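Local coordinates for quinonprotein alcohol dehydrogenase-like protein (Bacteroides thetaiotaomicron VPI-5482, PDB 4R5O) that is of unknown function but binds calcium ions and joins an immunoglobulin-like domain to a seven-bladed beta-propeller, at residues Glu269-Gln274 against Thr290-Asp295; Lys243-Val248 against Ile273-Ile278. All coordinates share one frame; numbering follows the deposited sequence.

Contact 1: residues Glu269-Gln274 against Thr290-Asp295; sequences ELDIIQ and TLESAD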
loop_
_atom_site.group_PDB
_atom_site.type_symbol
_atom_site.label_atom_id
_atom_site.label_comp_id
_atom_site.label_asym_id
_atom_site.label_seq_id
_atom_site.Cartn_x
_atom_site.Cartn_y
_atom_site.Cartn_z
ATOM N N GLU A 269 1.163 -16.961 26.336
ATOM C CA GLU A 269 0.157 -15.917 26.512
ATOM C C GLU A 269 0.651 -14.853 27.462
ATOM O O GLU A 269 1.386 -15.151 28.405
ATOM C CB GLU A 269 -1.176 -16.483 27.031
ATOM C CG GLU A 269 -1.937 -17.377 26.064
ATOM C CD GLU A 269 -3.218 -17.968 26.628
ATOM O OE1 GLU A 269 -3.398 -17.933 27.867
ATOM O OE2 GLU A 269 -4.010 -18.533 25.839
ATOM N N LEU A 270 0.259 -13.610 27.187
ATOM C CA LEU A 270 0.452 -12.428 28.025
ATOM C C LEU A 270 -0.877 -12.109 28.656
ATOM O O LEU A 270 -1.900 -12.421 28.055
ATOM C CB LEU A 270 1.026 -11.214 27.242
ATOM C CG LEU A 270 2.487 -11.274 26.788
ATOM C CD1 LEU A 270 2.828 -10.053 25.960
ATOM C CD2 LEU A 270 3.443 -11.369 27.974
ATOM N N ASP A 271 -0.892 -11.520 29.861
ATOM C CA ASP A 271 -2.145 -11.182 30.538
ATOM C C ASP A 271 -2.717 -9.902 29.900
ATOM O O ASP A 271 -2.657 -8.824 30.490
ATOM C CB ASP A 271 -1.931 -11.037 32.064
ATOM C CG ASP A 271 -3.188 -10.856 32.914
ATOM O OD1 ASP A 271 -4.310 -11.200 32.429
ATOM O OD2 ASP A 271 -3.052 -10.422 34.080
ATOM N N ILE A 272 -3.223 -10.029 28.650
ATOM C CA ILE A 272 -3.835 -8.971 27.843
ATOM C C ILE A 272 -5.036 -9.593 27.147
ATOM O O ILE A 272 -4.872 -10.251 26.117
ATOM C CB ILE A 272 -2.866 -8.268 26.836
ATOM C CG1 ILE A 272 -1.540 -7.816 27.487
ATOM C CG2 ILE A 272 -3.582 -7.074 26.103
ATOM C CD1 ILE A 272 -0.421 -7.521 26.537
ATOM N N ILE A 273 -6.240 -9.419 27.741
ATOM C CA ILE A 273 -7.501 -9.925 27.194
ATOM C C ILE A 273 -7.915 -9.048 26.030
ATOM O O ILE A 273 -8.058 -7.841 26.182
ATOM C CB ILE A 273 -8.658 -10.017 28.253
ATOM C CG1 ILE A 273 -8.242 -10.573 29.666
ATOM C CG2 ILE A 273 -9.962 -10.612 27.676
ATOM C CD1 ILE A 273 -7.705 -11.888 29.715
ATOM N N GLN A 274 -8.140 -9.659 24.877
ATOM C CA GLN A 274 -8.596 -8.959 23.687
ATOM C C GLN A 274 -9.876 -9.620 23.179
ATOM O O GLN A 274 -9.992 -10.852 23.167
ATOM C CB GLN A 274 -7.505 -8.931 22.617
ATOM C CG GLN A 274 -6.281 -8.109 23.050
ATOM C CD GLN A 274 -5.184 -8.068 22.028
ATOM O OE1 GLN A 274 -4.972 -9.019 21.254
ATOM N NE2 GLN A 274 -4.391 -7.005 22.088
ATOM N N THR A 290 -0.401 -1.948 23.246
ATOM C CA THR A 290 -1.614 -2.479 22.646
ATOM C C THR A 290 -2.749 -2.119 23.603
ATOM O O THR A 290 -2.526 -1.390 24.554
ATOM C CB THR A 290 -1.487 -3.978 22.326
ATOM O OG1 THR A 290 -2.582 -4.368 21.479
ATOM C CG2 THR A 290 -1.392 -4.876 23.582
ATOM N N LEU A 291 -3.955 -2.593 23.326
ATOM C CA LEU A 291 -5.128 -2.389 24.175
ATOM C C LEU A 291 -5.650 -3.709 24.713
ATOM O O LEU A 291 -5.518 -4.767 24.077
ATOM C CB LEU A 291 -6.271 -1.667 23.426
ATOM C CG LEU A 291 -6.027 -0.301 22.817
ATOM C CD1 LEU A 291 -7.280 0.176 22.187
ATOM C CD2 LEU A 291 -5.552 0.720 23.836
ATOM N N GLU A 292 -6.268 -3.624 25.878
ATOM C CA GLU A 292 -6.919 -4.732 26.554
ATOM C C GLU A 292 -8.376 -4.374 26.679
ATOM O O GLU A 292 -8.707 -3.208 26.933
ATOM C CB GLU A 292 -6.252 -5.005 27.912
ATOM C CG GLU A 292 -6.871 -6.165 28.675
ATOM C CD GLU A 292 -6.196 -6.491 29.979
ATOM O OE1 GLU A 292 -5.905 -5.548 30.746
ATOM O OE2 GLU A 292 -6.017 -7.696 30.265
ATOM N N SER A 293 -9.248 -5.350 26.462
ATOM C CA SER A 293 -10.688 -5.134 26.540
ATOM C C SER A 293 -11.118 -5.149 28.006
ATOM O O SER A 293 -10.700 -6.015 28.759
ATOM C CB SER A 293 -11.432 -6.175 25.706
ATOM O OG SER A 293 -11.077 -6.045 24.330
ATOM N N ALA A 294 -11.836 -4.094 28.427
ATOM C CA ALA A 294 -12.350 -3.898 29.793
ATOM C C ALA A 294 -13.870 -3.642 29.740
ATOM O O ALA A 294 -14.411 -3.336 28.666
ATOM C CB ALA A 294 -11.620 -2.751 30.495
ATOM N N ASP A 295 -14.558 -3.810 30.888
ATOM C CA ASP A 295 -16.014 -3.681 30.997
ATOM C C ASP A 295 -16.503 -2.274 30.620
ATOM O O ASP A 295 -17.384 -2.155 29.758
ATOM C CB ASP A 295 -16.494 -4.013 32.432
ATOM C CG ASP A 295 -16.294 -5.445 32.908
ATOM O OD1 ASP A 295 -16.289 -6.364 32.055
ATOM O OD2 ASP A 295 -16.271 -5.662 34.144
#

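Contact 2: residues Lys243-Val248 against Ile273-Ile278; sequences KDESKV and IQKQKI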
loop_
_atom_site.group_PDB
_atom_site.type_symbol
_atom_site.label_atom_id
_atom_site.label_comp_id
_atom_site.label_asym_id
_atom_site.label_seq_id
_atom_site.Cartn_x
_atom_site.Cartn_y
_atom_site.Cartn_z
ATOM N N LYS A 243 -13.476 -10.785 17.809
ATOM C CA LYS A 243 -14.754 -10.958 18.499
ATOM C C LYS A 243 -14.601 -11.748 19.819
ATOM O O LYS A 243 -14.933 -11.234 20.880
ATOM C CB LYS A 243 -15.683 -11.725 17.527
ATOM C CG LYS A 243 -17.059 -12.157 18.031
ATOM C CD LYS A 243 -17.751 -13.104 17.011
ATOM C CE LYS A 243 -17.062 -14.445 16.830
ATOM N NZ LYS A 243 -17.675 -15.241 15.737
ATOM N N ASP A 244 -14.112 -12.999 19.742
ATOM C CA ASP A 244 -13.973 -13.915 20.875
ATOM C C ASP A 244 -12.892 -13.475 21.843
ATOM O O ASP A 244 -11.894 -12.888 21.445
ATOM C CB ASP A 244 -13.656 -15.346 20.386
ATOM C CG ASP A 244 -14.730 -15.971 19.494
ATOM O OD1 ASP A 244 -15.943 -15.714 19.738
ATOM O OD2 ASP A 244 -14.365 -16.770 18.594
ATOM N N GLU A 245 -13.089 -13.793 23.130
ATOM C CA GLU A 245 -12.157 -13.491 24.206
ATOM C C GLU A 245 -10.894 -14.311 23.970
ATOM O O GLU A 245 -10.950 -15.536 23.796
ATOM C CB GLU A 245 -12.809 -13.767 25.575
ATOM C CG GLU A 245 -11.917 -13.491 26.777
ATOM C CD GLU A 245 -12.536 -13.721 28.150
ATOM O OE1 GLU A 245 -13.764 -13.518 28.300
ATOM O OE2 GLU A 245 -11.773 -14.022 29.099
ATOM N N SER A 246 -9.768 -13.613 23.869
ATOM C CA SER A 246 -8.468 -14.223 23.599
ATOM C C SER A 246 -7.386 -13.401 24.250
ATOM O O SER A 246 -7.586 -12.213 24.477
ATOM C CB SER A 246 -8.241 -14.335 22.087
ATOM O OG SER A 246 -7.017 -14.968 21.775
ATOM N N LYS A 247 -6.254 -14.023 24.558
ATOM C CA LYS A 247 -5.115 -13.315 25.121
ATOM C C LYS A 247 -4.072 -13.065 24.067
ATOM O O LYS A 247 -3.969 -13.873 23.136
ATOM C CB LYS A 247 -4.494 -14.096 26.281
ATOM C CG LYS A 247 -5.288 -14.015 27.555
ATOM C CD LYS A 247 -4.655 -14.858 28.605
ATOM C CE LYS A 247 -5.392 -14.797 29.915
ATOM N NZ LYS A 247 -6.840 -15.139 29.788
ATOM N N VAL A 248 -3.272 -11.969 24.213
ATOM C CA VAL A 248 -2.132 -11.709 23.329
ATOM C C VAL A 248 -1.221 -12.915 23.462
ATOM O O VAL A 248 -0.993 -13.391 24.577
ATOM C CB VAL A 248 -1.400 -10.355 23.606
ATOM C CG1 VAL A 248 -0.054 -10.274 22.893
ATOM C CG2 VAL A 248 -2.261 -9.167 23.226
ATOM N N ILE A 273 -6.240 -9.419 27.741
ATOM C CA ILE A 273 -7.501 -9.925 27.194
ATOM C C ILE A 273 -7.915 -9.048 26.030
ATOM O O ILE A 273 -8.058 -7.841 26.182
ATOM C CB ILE A 273 -8.658 -10.017 28.253
ATOM C CG1 ILE A 273 -8.242 -10.573 29.666
ATOM C CG2 ILE A 273 -9.962 -10.612 27.676
ATOM C CD1 ILE A 273 -7.705 -11.888 29.715
ATOM N N GLN A 274 -8.140 -9.659 24.877
ATOM C CA GLN A 274 -8.596 -8.959 23.687
ATOM C C GLN A 274 -9.876 -9.620 23.179
ATOM O O GLN A 274 -9.992 -10.852 23.167
ATOM C CB GLN A 274 -7.505 -8.931 22.617
ATOM C CG GLN A 274 -6.281 -8.109 23.050
ATOM C CD GLN A 274 -5.184 -8.068 22.028
ATOM O OE1 GLN A 274 -4.972 -9.019 21.254
ATOM N NE2 GLN A 274 -4.391 -7.005 22.088
ATOM N N LYS A 275 -10.868 -8.789 22.848
ATOM C CA LYS A 275 -12.169 -9.238 22.351
ATOM C C LYS A 275 -12.463 -8.577 21.000
ATOM O O LYS A 275 -13.614 -8.530 20.569
ATOM C CB LYS A 275 -13.281 -8.929 23.371
ATOM C CG LYS A 275 -13.127 -9.610 24.729
ATOM C CD LYS A 275 -14.290 -9.269 25.643
ATOM C CE LYS A 275 -14.179 -9.947 26.983
ATOM N NZ LYS A 275 -15.319 -9.593 27.868
ATOM N N GLN A 276 -11.415 -8.062 20.331
ATOM C CA GLN A 276 -11.493 -7.372 19.038
ATOM C C GLN A 276 -10.116 -7.236 18.378
ATOM O O GLN A 276 -9.087 -7.478 19.017
ATOM C CB GLN A 276 -12.099 -5.951 19.208
ATOM C CG GLN A 276 -11.173 -4.985 19.982
ATOM C CD GLN A 276 -11.585 -3.552 19.881
ATOM O OE1 GLN A 276 -12.684 -3.165 20.296
ATOM N NE2 GLN A 276 -10.680 -2.726 19.381
ATOM N N LYS A 277 -10.099 -6.742 17.127
ATOM C CA LYS A 277 -8.868 -6.447 16.419
ATOM C C LYS A 277 -8.263 -5.192 16.942
ATOM O O LYS A 277 -8.932 -4.150 16.956
ATOM C CB LYS A 277 -9.090 -6.309 14.911
ATOM C CG LYS A 277 -9.601 -7.519 14.213
ATOM C CD LYS A 277 -9.602 -7.249 12.755
ATOM C CE LYS A 277 -10.175 -8.411 12.006
ATOM N NZ LYS A 277 -10.018 -8.230 10.545
ATOM N N ILE A 278 -7.009 -5.280 17.375
ATOM C CA ILE A 278 -6.224 -4.128 17.824
ATOM C C ILE A 278 -4.754 -4.443 17.506
ATOM O O ILE A 278 -4.317 -5.593 17.571
ATOM C CB ILE A 278 -6.454 -3.701 19.305
ATOM C CG1 ILE A 278 -5.779 -2.338 19.655
ATOM C CG2 ILE A 278 -6.082 -4.778 20.267
ATOM C CD1 ILE A 278 -6.175 -1.087 18.798
#

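Contact 1: residues Glu269-Gln274 against Thr290-Asp295
E292 runs its extended side chain along the backbone of I273, its CG against I273 N and O. With CG anti to its backbone N (chi1 -179°), the chain reaches across to 272-273, and E292 CG lies 3.2 Å from I273 O. At its end E292 OE2 takes the amide of I273 through its anti lone pair, in an almost straight bond (I273 N to E292 OE2 3.1 Å). OE1 is held separately, by a salt bridge to K311 and a hydrogen bond from N299, so this buried carboxylate is fixed at both oxygens. K311 also bonds D271 O, and its charge probably offsets the closeness of D271 and E292. A backbone-to-backbone bond follows, S293 N to I273 O, 2.8 Å. Beyond it the side-chain amide of Q274 acts as a long donor: Q274 NE2 reaches L291 O at 3.2 Å, with that oxygen only 6° out of the amide plane, while OE1 is tied to N239. Apolar contacts accompany these bonds: I272 CG2 touches E292 CB (3.8 Å) and T290 CG2 (4.0 Å). T290 OG1 bonds N279 O. The axes of strands 272-274 and 290-294 approach to 4.7 Å but run 71° apart; regular strand pairing does not develop here, and two of the three hydrogen bonds across the contact use side chains, in a crossed blade-to-blade interface of a beta-propeller.

Contact 2: residues Lys243-Val248 against Ile273-Ile278
S246 and Q274 form an antiparallel hydrogen-bonded pair: S246 N donates to Q274 O (2.9 Å), and the amide of Q274 returns a straighter bond to S246 O. K247 and I273 follow as the non-hydrogen-bonded pair, their side chains lying alongside each other on one face of the sheet. There I273 CD1 rests on the lysine chain, 3.7 Å from K247 CE. The isoleucine's other branch, I273 CG2, stands anti to its backbone N and meets E245 CG at 3.6 Å. E245 extends fully from a trans first torsion (chi1 180°) and crosses this methyl while lying alongside K275. The two charged ends point the same way, but K275 NZ stays 4.2 Å from E245 OE1, beyond a salt bridge, so the attraction is probably loose. An alanine in place of I273 would lose both the CG2 and CD1 contacts and would probably leave the chains of E245 and K247 free to swing. On the other face V248 CG2 sits against the Q274 amide, 3.3 Å from Q274 CD.

Farther out, N239, which also holds Q274, receives I278 N at its OD1. S246 OG is hydrogen-bonded to D240 OD1, and S293 OG accepts the K275 amide. The result is the outer edge of an antiparallel propeller blade, where strand 272-274 closes against strand 246-252.

In the fold
The two contacts lie side by side, their centres about 7 Å apart, and share strand 272-274 through I273 and Q274. In chain order come 243-248, then 269-274 and its continuation to 278, then 290-295. Contact 2 is a pairing within one antiparallel sheet, which strand 246-252 shares with strands 268-270 and 272-274; contact 1 leads from that sheet to strand 288-294 of the next. V248 ties them closely, its backbone probably hydrogen-bonding to both L270 and I272 around the corner at D271. Strand 272-274 thus serves two successive blades of the propeller, pairing with strand 246-252 of its own sheet and also contacting strand 288-294 of the next, away from the calcium sites.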